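Local coordinates for protein 4-amino-4-deoxychorismate lyase (Legionella pneumophila, PDB 3LUL) that belongs to the fold-type IV (aminotransferase class IV) family of pyridoxal-phosphate proteins and carries its cofactor bound to a lysine as a modified residue, at residues N179-E184 and I201-L206; E184-Y189 and H257-K262; I207-Q212 and I264-Q269; D231-T236 and I251-N256. One frame throughout, in Å; residues are numbered along the deposited sequence.

Contact 1: residues N179-E184 and I201-L206; sequences NLFLIE and ITRARL
Phe181 meets Arg203 and Leu206 across this strand-on-helix contact. Arg203 offers its aliphatic chain: CG lies obliquely beside the ring, 3.9 Å from Phe181 CZ, while CB stands 3.6 Å from Asn179 OD1. In the conformer described, one of two modelled, Leu206 CD1 sits over one face of the phenyl ring, 4.2 Å from the Phe181 centroid and 14° off the ring normal, displaced toward the rim; Leu206 CD2 packs at 3.6 Å from Phe181 CE2. With CG anti to the backbone N (chi1 170°) and the chain extended as far as NE, Arg203 runs across Asn179 at about a right angle, and its guanidinium goes on to a salt bridge with Glu219 and a hydrogen bond to the carbonyl of Pro191. The amide of Asn179 has partners at both ends: ND2 donates to Leu198 O, and OD1 probably accepts from a water 2.8 Å away that in turn accepts from Arg203 N at 2.9 Å. The two residues before Arg203 hydrogen-bond the cofactor, Ile201 N and Thr202 OG1 reaching phosphate oxygens of the modified lysine at position 141. The chemistry implies a phosphate-binding helix start joined to the sheet by apolar packing and a bridging water.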
# COMPACT_ATOMS: atom_id res chain seq x y z
N ASN B 179 3.22 6.54 -16.92
CA ASN B 179 2.20 7.48 -17.33
C ASN B 179 1.77 7.14 -18.76
O ASN B 179 2.52 6.50 -19.52
CB ASN B 179 2.73 8.92 -17.26
CG ASN B 179 2.94 9.39 -15.81
OD1 ASN B 179 4.06 9.64 -15.40
ND2 ASN B 179 1.86 9.47 -15.03
N LEU B 180 0.58 7.59 -19.12
CA LEU B 180 -0.00 7.36 -20.44
C LEU B 180 -0.18 8.62 -21.24
O LEU B 180 -0.62 9.65 -20.73
CB LEU B 180 -1.37 6.69 -20.32
CG LEU B 180 -2.04 6.29 -21.65
CD1 LEU B 180 -2.80 4.97 -21.54
CD2 LEU B 180 -2.99 7.35 -22.11
N PHE B 181 0.12 8.52 -22.54
CA PHE B 181 -0.06 9.58 -23.53
C PHE B 181 -0.84 8.96 -24.68
O PHE B 181 -0.71 7.76 -24.96
CB PHE B 181 1.29 10.09 -24.05
CG PHE B 181 2.00 11.05 -23.10
CD1 PHE B 181 2.74 10.58 -22.03
CD2 PHE B 181 1.98 12.40 -23.33
CE1 PHE B 181 3.41 11.44 -21.19
CE2 PHE B 181 2.65 13.27 -22.48
CZ PHE B 181 3.34 12.78 -21.40
N LEU B 182 -1.62 9.77 -25.37
CA LEU B 182 -2.13 9.36 -26.68
C LEU B 182 -1.94 10.45 -27.70
O LEU B 182 -1.68 11.62 -27.37
CB LEU B 182 -3.57 8.91 -26.57
CG LEU B 182 -4.57 9.91 -26.03
CD1 LEU B 182 -5.01 10.71 -27.22
CD2 LEU B 182 -5.80 9.28 -25.31
N ILE B 183 -2.05 10.07 -28.96
CA ILE B 183 -1.92 10.99 -30.08
C ILE B 183 -3.19 10.86 -30.90
O ILE B 183 -3.58 9.74 -31.22
CB ILE B 183 -0.72 10.67 -30.99
CG1 ILE B 183 0.60 10.85 -30.22
CG2 ILE B 183 -0.74 11.59 -32.17
CD1 ILE B 183 1.80 10.40 -30.97
N GLU B 184 -3.84 11.98 -31.18
CA GLU B 184 -4.93 12.01 -32.11
C GLU B 184 -4.82 13.27 -32.97
O GLU B 184 -4.69 14.38 -32.42
CB GLU B 184 -6.24 12.02 -31.32
CG GLU B 184 -7.50 12.07 -32.20
CD GLU B 184 -8.76 12.11 -31.35
OE1 GLU B 184 -8.93 13.07 -30.56
OE2 GLU B 184 -9.57 11.16 -31.46
N ILE B 201 8.43 12.02 -13.79
CA ILE B 201 9.53 12.86 -14.27
C ILE B 201 9.61 12.80 -15.80
O ILE B 201 9.89 13.80 -16.44
CB ILE B 201 10.87 12.45 -13.63
CG1 ILE B 201 10.85 12.86 -12.13
CG2 ILE B 201 12.10 13.09 -14.33
CD1 ILE B 201 11.92 12.17 -11.30
N THR B 202 9.40 11.62 -16.37
CA THR B 202 9.55 11.45 -17.81
C THR B 202 8.44 12.21 -18.49
O THR B 202 8.67 12.95 -19.46
CB THR B 202 9.61 9.96 -18.21
OG1 THR B 202 10.55 9.27 -17.38
CG2 THR B 202 10.07 9.79 -19.66
N ARG B 203 7.23 12.05 -17.96
CA ARG B 203 6.04 12.81 -18.38
C ARG B 203 6.32 14.31 -18.38
O ARG B 203 6.04 15.00 -19.34
CB ARG B 203 4.87 12.49 -17.42
CG ARG B 203 3.63 13.37 -17.54
CD ARG B 203 2.63 13.15 -16.39
NE ARG B 203 1.39 13.91 -16.57
CZ ARG B 203 1.23 15.22 -16.34
NH1 ARG B 203 2.23 15.97 -15.90
NH2 ARG B 203 0.07 15.81 -16.60
N ALA B 204 6.85 14.81 -17.26
CA ALA B 204 7.18 16.24 -17.14
C ALA B 204 8.20 16.71 -18.18
O ALA B 204 8.06 17.80 -18.77
CB ALA B 204 7.72 16.52 -15.71
N ARG B 205 9.24 15.89 -18.40
CA ARG B 205 10.29 16.20 -19.40
C ARG B 205 9.70 16.25 -20.81
O ARG B 205 10.02 17.14 -21.60
CB ARG B 205 11.42 15.18 -19.37
CG ARG B 205 12.34 15.24 -18.12
CD ARG B 205 13.19 13.98 -18.07
NE ARG B 205 13.95 13.83 -19.31
CZ ARG B 205 14.37 12.68 -19.84
NH1 ARG B 205 14.16 11.51 -19.24
NH2 ARG B 205 15.04 12.70 -21.00
N LEU B 206 8.83 15.30 -21.11
CA LEU B 206 8.20 15.21 -22.42
C LEU B 206 7.34 16.46 -22.69
O LEU B 206 7.43 17.06 -23.76
CB LEU B 206 7.38 13.92 -22.52
CG LEU B 206 6.83 13.51 -23.87
CD1 LEU B 206 6.59 12.03 -23.85
CD2 LEU B 206 5.57 14.27 -24.25
O HOH W 1 6.54 9.59 -16.62

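Contact 2: residues E184-Y189 and H257-K262; sequences ENNILY and HPIIDK
Leu188 and Ile259 form the close-packed half of this contact, lying alongside with their chains pointing opposite ways, so that Ile259 CG2 lies 3.8 Å from Leu188 CD1 and at 4.0 Å from both Leu188 CG and CD2. A single methyl therefore meets the whole branched end of the leucine. Ile183 of the adjoining strand and Met215 add further apolar contacts to Ile259. The other branch of Ile259 reaches the turn, where CD1 comes to 3.4 Å from Asn186 O. Toward solvent, where Asn186 is exposed, the contact turns polar and partly water-mediated. Asn186 OD1 stands at the edge of the His257 ring, in its plane and 3.2 Å from CE1, with the amide turned 79° from the ring. Next to it a water accepts from Asn186 N at 2.9 Å and is hydrogen-bonded to His257 NE2. Setting CG of His257 anti to the backbone N (chi1 -159°) accompanies the turn of ND1 back toward its own helix, where it accepts from Ile259 N at 3.1 Å, with an N-H...N angle of 161°. His257 is thus the N-cap of helix 258-269, and the arrangement is that of a capped helix start laid beside a beta hairpin, whose strands 179-184 and 187-190 are joined by a type I' turn from Glu184 to Ile187.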
# COMPACT_ATOMS: atom_id res chain seq x y z
N GLU B 184 -3.84 11.98 -31.18
CA GLU B 184 -4.93 12.01 -32.11
C GLU B 184 -4.82 13.27 -32.97
O GLU B 184 -4.69 14.38 -32.42
CB GLU B 184 -6.24 12.02 -31.32
CG GLU B 184 -7.50 12.07 -32.20
CD GLU B 184 -8.76 12.11 -31.35
OE1 GLU B 184 -8.93 13.07 -30.56
OE2 GLU B 184 -9.57 11.16 -31.46
N ASN B 185 -4.89 13.08 -34.29
CA ASN B 185 -4.74 14.16 -35.28
C ASN B 185 -3.52 15.03 -34.99
O ASN B 185 -3.61 16.26 -34.96
CB ASN B 185 -6.02 15.04 -35.36
CG ASN B 185 -7.29 14.22 -35.57
OD1 ASN B 185 -7.26 13.20 -36.25
ND2 ASN B 185 -8.39 14.66 -34.96
N ASN B 186 -2.38 14.37 -34.74
CA ASN B 186 -1.09 15.00 -34.45
C ASN B 186 -1.03 15.87 -33.21
O ASN B 186 -0.15 16.73 -33.08
CB ASN B 186 -0.60 15.81 -35.66
CG ASN B 186 -0.35 14.95 -36.87
OD1 ASN B 186 0.01 13.79 -36.74
ND2 ASN B 186 -0.51 15.54 -38.07
N ILE B 187 -1.97 15.66 -32.30
CA ILE B 187 -2.00 16.37 -31.03
C ILE B 187 -1.82 15.34 -29.92
O ILE B 187 -2.41 14.26 -29.97
CB ILE B 187 -3.33 17.13 -30.82
CG1 ILE B 187 -3.52 18.18 -31.94
CG2 ILE B 187 -3.38 17.76 -29.40
CD1 ILE B 187 -4.96 18.60 -32.20
N LEU B 188 -0.97 15.71 -28.95
CA LEU B 188 -0.65 14.85 -27.81
C LEU B 188 -1.63 15.15 -26.68
O LEU B 188 -1.90 16.30 -26.41
CB LEU B 188 0.77 15.12 -27.32
CG LEU B 188 1.87 14.49 -28.16
CD1 LEU B 188 3.11 15.41 -28.24
CD2 LEU B 188 2.21 13.10 -27.62
N TYR B 189 -2.12 14.10 -26.01
CA TYR B 189 -3.01 14.24 -24.85
C TYR B 189 -2.46 13.35 -23.71
O TYR B 189 -1.88 12.28 -23.96
CB TYR B 189 -4.42 13.80 -25.21
CG TYR B 189 -5.09 14.61 -26.29
CD1 TYR B 189 -4.92 14.28 -27.64
CD2 TYR B 189 -5.86 15.72 -25.98
CE1 TYR B 189 -5.53 15.05 -28.67
CE2 TYR B 189 -6.48 16.47 -26.98
CZ TYR B 189 -6.30 16.13 -28.32
OH TYR B 189 -6.91 16.83 -29.29
N HIS B 257 4.33 6.39 -35.08
CA HIS B 257 3.93 7.76 -35.30
C HIS B 257 5.18 8.60 -35.31
O HIS B 257 6.06 8.41 -34.48
CB HIS B 257 2.96 8.25 -34.23
CG HIS B 257 2.13 9.43 -34.64
ND1 HIS B 257 2.65 10.71 -34.75
CD2 HIS B 257 0.84 9.51 -35.03
CE1 HIS B 257 1.70 11.53 -35.15
NE2 HIS B 257 0.59 10.83 -35.33
N PRO B 258 5.29 9.55 -36.26
CA PRO B 258 6.47 10.43 -36.27
C PRO B 258 6.70 11.22 -34.98
O PRO B 258 7.85 11.49 -34.60
CB PRO B 258 6.23 11.37 -37.47
CG PRO B 258 4.98 10.93 -38.12
CD PRO B 258 4.36 9.81 -37.38
N ILE B 259 5.61 11.57 -34.29
CA ILE B 259 5.71 12.28 -33.03
C ILE B 259 6.43 11.44 -31.98
O ILE B 259 7.29 11.93 -31.27
CB ILE B 259 4.32 12.72 -32.53
CG1 ILE B 259 3.77 13.84 -33.44
CG2 ILE B 259 4.34 13.17 -31.03
CD1 ILE B 259 2.37 14.41 -33.01
N ILE B 260 6.13 10.15 -31.97
CA ILE B 260 6.80 9.22 -31.04
C ILE B 260 8.31 9.13 -31.36
O ILE B 260 9.14 9.21 -30.44
CB ILE B 260 6.16 7.82 -31.05
CG1 ILE B 260 4.69 7.92 -30.57
CG2 ILE B 260 6.98 6.85 -30.15
CD1 ILE B 260 3.88 6.61 -30.64
N ASP B 261 8.68 9.01 -32.63
CA ASP B 261 10.11 8.98 -32.96
C ASP B 261 10.85 10.26 -32.57
O ASP B 261 11.97 10.21 -32.05
CB ASP B 261 10.36 8.67 -34.43
CG ASP B 261 9.80 7.33 -34.84
OD1 ASP B 261 10.06 6.34 -34.14
OD2 ASP B 261 9.07 7.27 -35.85
N LYS B 262 10.21 11.40 -32.79
CA LYS B 262 10.78 12.68 -32.38
C LYS B 262 10.97 12.75 -30.85
O LYS B 262 12.02 13.16 -30.37
CB LYS B 262 9.89 13.85 -32.83
CG LYS B 262 10.50 15.20 -32.43
CD LYS B 262 9.96 16.38 -33.21
CE LYS B 262 10.79 17.64 -32.91
NZ LYS B 262 10.30 18.86 -33.59
O HOH W 2 -2.12 11.69 -35.85

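Contact 3: residues I207-Q212 and I264-Q269; sequences ISHCQQ and IFLLNQ
The imidazole of His209 lies flat against helix 258-269, with Leu266 CB above the middle of one face. That carbon is 4.0 Å from the ring centroid and 8° off the normal, a nearly vertical CH-pi approach in which ND1 and CG are the nearest ring atoms. Leu267 comes at a slant that is neither face nor edge, its CD2 standing 4.1 Å from His209 CD2. Ring atom NE2 passes 3.7 Å from Leu266 O, but its hydrogen bond is made with Asp270 OD2, one residue beyond the segment. This bond probably helps fix the rotation of the ring, while the placing of CG anti to the carbonyl carbon (chi1 -78°) brings the imidazole toward the neighbouring helix. Here the second half of helix 201-212 packs beside the C-terminal helix of the chain, the backbones being closest at His209 and Leu266, whose CA atoms are 7.3 Å apart. One aromatic residue carries the join: both leucines meet it, and the area buried between the segments is a modest 154 Å². Beneath the two helices, Cys210 touches Val217 and Leu267 touches Ile242 of strand 241-248. Asp270 OD2 also forms a salt bridge with Arg205, so this one carboxylate oxygen, just past the end of helix 258-269, joins two residues of helix 201-212.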
# COMPACT_ATOMS: atom_id res chain seq x y z
N ILE B 207 6.54 16.85 -21.71
CA ILE B 207 5.73 18.07 -21.82
C ILE B 207 6.61 19.31 -22.07
O ILE B 207 6.30 20.11 -22.94
CB ILE B 207 4.81 18.25 -20.58
CG1 ILE B 207 3.75 17.15 -20.57
CG2 ILE B 207 4.11 19.62 -20.59
CD1 ILE B 207 3.00 17.03 -19.25
N SER B 208 7.71 19.43 -21.34
CA SER B 208 8.66 20.55 -21.52
C SER B 208 9.22 20.57 -22.93
O SER B 208 9.23 21.60 -23.58
CB SER B 208 9.83 20.47 -20.52
OG SER B 208 9.40 20.79 -19.21
N HIS B 209 9.70 19.42 -23.41
CA HIS B 209 10.15 19.30 -24.79
C HIS B 209 9.10 19.75 -25.81
O HIS B 209 9.44 20.44 -26.77
CB HIS B 209 10.59 17.86 -25.14
CG HIS B 209 11.96 17.51 -24.63
ND1 HIS B 209 13.09 18.20 -25.01
CD2 HIS B 209 12.37 16.53 -23.80
CE1 HIS B 209 14.14 17.67 -24.40
NE2 HIS B 209 13.73 16.66 -23.65
N CYS B 210 7.85 19.35 -25.62
CA CYS B 210 6.78 19.71 -26.56
C CYS B 210 6.60 21.23 -26.55
O CYS B 210 6.49 21.85 -27.61
CB CYS B 210 5.47 19.02 -26.20
SG CYS B 210 5.51 17.24 -26.57
N GLN B 211 6.60 21.81 -25.35
CA GLN B 211 6.45 23.27 -25.20
C GLN B 211 7.58 24.02 -25.87
O GLN B 211 7.32 24.99 -26.58
CB GLN B 211 6.33 23.66 -23.73
CG GLN B 211 4.95 23.33 -23.18
CD GLN B 211 4.85 23.29 -21.66
OE1 GLN B 211 5.84 23.36 -20.93
NE2 GLN B 211 3.63 23.14 -21.19
N GLN B 212 8.81 23.55 -25.68
CA GLN B 212 9.96 24.17 -26.31
C GLN B 212 9.87 24.06 -27.82
O GLN B 212 10.27 24.96 -28.50
CB GLN B 212 11.28 23.52 -25.88
CG GLN B 212 11.70 23.78 -24.43
CD GLN B 212 12.80 22.83 -23.96
OE1 GLN B 212 12.61 22.05 -23.01
NE2 GLN B 212 13.95 22.87 -24.62
N ILE B 264 11.23 10.24 -28.67
CA ILE B 264 12.32 9.31 -28.31
C ILE B 264 13.69 9.96 -28.53
O ILE B 264 14.58 9.92 -27.64
CB ILE B 264 12.23 8.00 -29.12
CG1 ILE B 264 11.05 7.17 -28.62
CG2 ILE B 264 13.57 7.21 -29.02
CD1 ILE B 264 10.72 5.98 -29.48
N PHE B 265 13.84 10.62 -29.68
CA PHE B 265 15.09 11.29 -29.98
C PHE B 265 15.39 12.35 -28.93
O PHE B 265 16.49 12.37 -28.38
CB PHE B 265 15.08 11.89 -31.39
CG PHE B 265 16.34 12.69 -31.70
CD1 PHE B 265 16.43 14.02 -31.35
CD2 PHE B 265 17.43 12.09 -32.31
CE1 PHE B 265 17.57 14.75 -31.61
CE2 PHE B 265 18.58 12.82 -32.58
CZ PHE B 265 18.65 14.15 -32.22
N LEU B 266 14.41 13.20 -28.63
CA LEU B 266 14.63 14.30 -27.71
C LEU B 266 14.95 13.83 -26.28
O LEU B 266 15.89 14.33 -25.64
CB LEU B 266 13.43 15.25 -27.72
CG LEU B 266 13.22 16.02 -29.02
CD1 LEU B 266 11.89 16.75 -29.00
CD2 LEU B 266 14.41 16.96 -29.28
N LEU B 267 14.20 12.85 -25.79
CA LEU B 267 14.48 12.29 -24.46
C LEU B 267 15.88 11.71 -24.43
O LEU B 267 16.57 11.86 -23.44
CB LEU B 267 13.47 11.21 -24.04
CG LEU B 267 12.02 11.66 -23.83
CD1 LEU B 267 11.14 10.41 -23.64
CD2 LEU B 267 11.82 12.64 -22.66
N ASN B 268 16.30 11.09 -25.53
CA ASN B 268 17.65 10.50 -25.64
C ASN B 268 18.78 11.49 -25.61
O ASN B 268 19.83 11.17 -25.08
CB ASN B 268 17.79 9.66 -26.91
CG ASN B 268 17.26 8.25 -26.75
OD1 ASN B 268 16.84 7.85 -25.66
ND2 ASN B 268 17.27 7.49 -27.85
N GLN B 269 18.60 12.67 -26.22
CA GLN B 269 19.68 13.64 -26.24
C GLN B 269 19.89 14.32 -24.88
O GLN B 269 20.98 14.83 -24.61
CB GLN B 269 19.53 14.64 -27.40
CG GLN B 269 18.62 15.82 -27.22
CD GLN B 269 18.82 16.82 -28.33
OE1 GLN B 269 17.90 17.51 -28.75
NE2 GLN B 269 20.04 16.87 -28.84

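Contact 4: residues D231-T236 and I251-N256; sequences DAVFLT and IIFEVN
Four waters bridge the backbones of Asp231-Val233 and Glu254-Asn256, which approach closely without bonding directly to one another. Asp231 O, only 3.5 Å from Glu254 O, accepts from two of these waters: one, at 2.7 Å, accepts in turn from Glu254 N, and the other also donates to Asn256 O. A third water accepts from Val233 N and probably donates to Glu254 O, 2.7 Å away, and a fourth lies within hydrogen-bonding geometry of Val233 O and Val255 O. Each of the two close carbonyls thus takes its protons from waters of its own, Asp231 O from two and Glu254 O probably from the third, which would offset the nearness of the oxygens. Ala232 CB, at 3.8 Å from Glu254 O, packs against the same backbone.

Asp231 and Ala232 form a classic beta bulge opposite Ile183 of strand 179-184, at the start of strand 232-237. The facing segment begins with the short, weakly bonded strand 251-252 and continues as a loop toward helix 258-269, so the waters bridge the sheet and this connection.

Next to these waters the contact is apolar. Val233 CG2 is centred over one face of the Phe253 ring, 3.8 Å from its centroid and 11° from the normal, with CZ and CE2 the nearest ring carbons, at 3.9 Å from CG2. A chi1 of 179° leaves CG2 beside the backbone N and puts this methyl, not CG1, over the ring. Ile227 of helix 224-228 touches both Val233 and Phe253. On the loop itself, the bent chain of Glu254 folds back so that OE2 accepts from Asn256 N at 2.9 Å through its anti lone pair.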
# COMPACT_ATOMS: atom_id res chain seq x y z
N ASP B 231 -5.00 7.64 -32.39
CA ASP B 231 -4.15 7.17 -33.47
C ASP B 231 -3.03 6.29 -32.94
O ASP B 231 -2.67 5.27 -33.56
CB ASP B 231 -3.59 8.34 -34.30
CG ASP B 231 -4.68 9.10 -35.06
OD1 ASP B 231 -5.67 8.46 -35.47
OD2 ASP B 231 -4.54 10.33 -35.24
N ALA B 232 -2.47 6.70 -31.79
CA ALA B 232 -1.45 5.92 -31.10
C ALA B 232 -1.54 6.22 -29.63
O ALA B 232 -2.08 7.25 -29.25
CB ALA B 232 -0.05 6.27 -31.57
N VAL B 233 -0.96 5.30 -28.87
CA VAL B 233 -0.96 5.36 -27.43
C VAL B 233 0.41 4.89 -27.01
O VAL B 233 0.95 3.91 -27.56
CB VAL B 233 -1.99 4.42 -26.78
CG1 VAL B 233 -1.93 4.50 -25.28
CG2 VAL B 233 -3.45 4.76 -27.28
N PHE B 234 0.95 5.55 -26.00
CA PHE B 234 2.31 5.14 -25.48
C PHE B 234 2.48 5.50 -24.00
O PHE B 234 1.73 6.29 -23.43
CB PHE B 234 3.45 5.71 -26.34
CG PHE B 234 3.65 7.21 -26.24
CD1 PHE B 234 4.40 7.76 -25.21
CD2 PHE B 234 3.06 8.07 -27.16
CE1 PHE B 234 4.61 9.14 -25.14
CE2 PHE B 234 3.24 9.46 -27.09
CZ PHE B 234 4.01 9.99 -26.09
N LEU B 235 3.46 4.88 -23.37
CA LEU B 235 3.70 5.04 -21.93
C LEU B 235 5.08 5.62 -21.67
O LEU B 235 5.96 5.48 -22.49
CB LEU B 235 3.63 3.70 -21.26
CG LEU B 235 2.39 2.85 -21.56
CD1 LEU B 235 2.54 1.45 -20.93
CD2 LEU B 235 1.13 3.54 -21.06
N THR B 236 5.26 6.22 -20.49
CA THR B 236 6.53 6.83 -20.16
C THR B 236 6.93 6.48 -18.73
O THR B 236 6.09 6.47 -17.82
CB THR B 236 6.49 8.40 -20.30
OG1 THR B 236 5.56 8.96 -19.35
CG2 THR B 236 6.07 8.86 -21.72
N ILE B 251 -8.69 -3.76 -28.40
CA ILE B 251 -8.51 -2.66 -29.34
C ILE B 251 -7.04 -2.61 -29.69
O ILE B 251 -6.20 -2.44 -28.81
CB ILE B 251 -9.02 -1.33 -28.74
CG1 ILE B 251 -10.51 -1.46 -28.37
CG2 ILE B 251 -8.83 -0.17 -29.74
CD1 ILE B 251 -10.88 -0.87 -27.07
N ILE B 252 -6.74 -2.78 -30.98
CA ILE B 252 -5.38 -2.77 -31.51
C ILE B 252 -5.12 -1.39 -32.08
O ILE B 252 -5.97 -0.85 -32.79
CB ILE B 252 -5.20 -3.82 -32.64
CG1 ILE B 252 -5.75 -5.19 -32.22
CG2 ILE B 252 -3.74 -3.96 -33.02
CD1 ILE B 252 -4.98 -5.82 -31.09
N PHE B 253 -3.94 -0.83 -31.80
CA PHE B 253 -3.49 0.44 -32.32
C PHE B 253 -2.31 0.27 -33.28
O PHE B 253 -1.50 -0.65 -33.15
CB PHE B 253 -3.00 1.32 -31.18
CG PHE B 253 -4.03 1.53 -30.09
CD1 PHE B 253 -5.10 2.37 -30.31
CD2 PHE B 253 -3.89 0.91 -28.86
CE1 PHE B 253 -6.05 2.58 -29.32
CE2 PHE B 253 -4.81 1.11 -27.88
CZ PHE B 253 -5.92 1.93 -28.13
N GLU B 254 -2.20 1.21 -34.22
CA GLU B 254 -0.96 1.44 -34.92
C GLU B 254 0.09 1.91 -33.89
O GLU B 254 -0.19 2.82 -33.10
CB GLU B 254 -1.15 2.51 -36.01
CG GLU B 254 0.12 2.95 -36.70
CD GLU B 254 0.90 1.80 -37.29
OE1 GLU B 254 0.35 1.08 -38.17
OE2 GLU B 254 2.06 1.60 -36.88
N VAL B 255 1.26 1.28 -33.90
CA VAL B 255 2.33 1.58 -32.94
C VAL B 255 3.30 2.66 -33.40
O VAL B 255 4.02 3.24 -32.57
CB VAL B 255 3.09 0.32 -32.52
CG1 VAL B 255 2.14 -0.64 -31.78
CG2 VAL B 255 3.77 -0.36 -33.70
N ASN B 256 3.29 2.99 -34.69
CA ASN B 256 4.21 3.99 -35.23
C ASN B 256 3.55 5.36 -35.38
O ASN B 256 2.38 5.47 -35.73
CB ASN B 256 4.78 3.52 -36.58
CG ASN B 256 5.69 2.32 -36.42
OD1 ASN B 256 6.56 2.28 -35.53
ND2 ASN B 256 5.47 1.31 -37.24
O HOH W 3 -4.20 3.18 -34.29
O HOH W 4 -0.25 6.13 -35.26
O HOH W 5 0.03 3.01 -30.37
O HOH W 6 2.90 3.61 -29.74

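How the contacts relate
Contact 1 is wholly buried and lies nearest the centre of the chain, about 12 Å between centres. Contact 4 is buried mainly at Val233 and Phe253 but has an exposed rim, and contacts 2 and 3 are partly buried. Strand 179-184 ties three of them together, pairing with strand 187-190 of contact 2 and with strand 232-237 of contact 4. Helix 201-212 serves contacts 1 and 3, and helix 258-269 serves contacts 2 and 3, so the two helices pack on each other as well as on the sheet. Their chemistry differs: one bridging water each in contacts 1 and 2, four in contact 4, and in contact 3 a CH-pi contact whose histidine is hydrogen-bonded to Asp270. Contacts 3 and 4 do not touch.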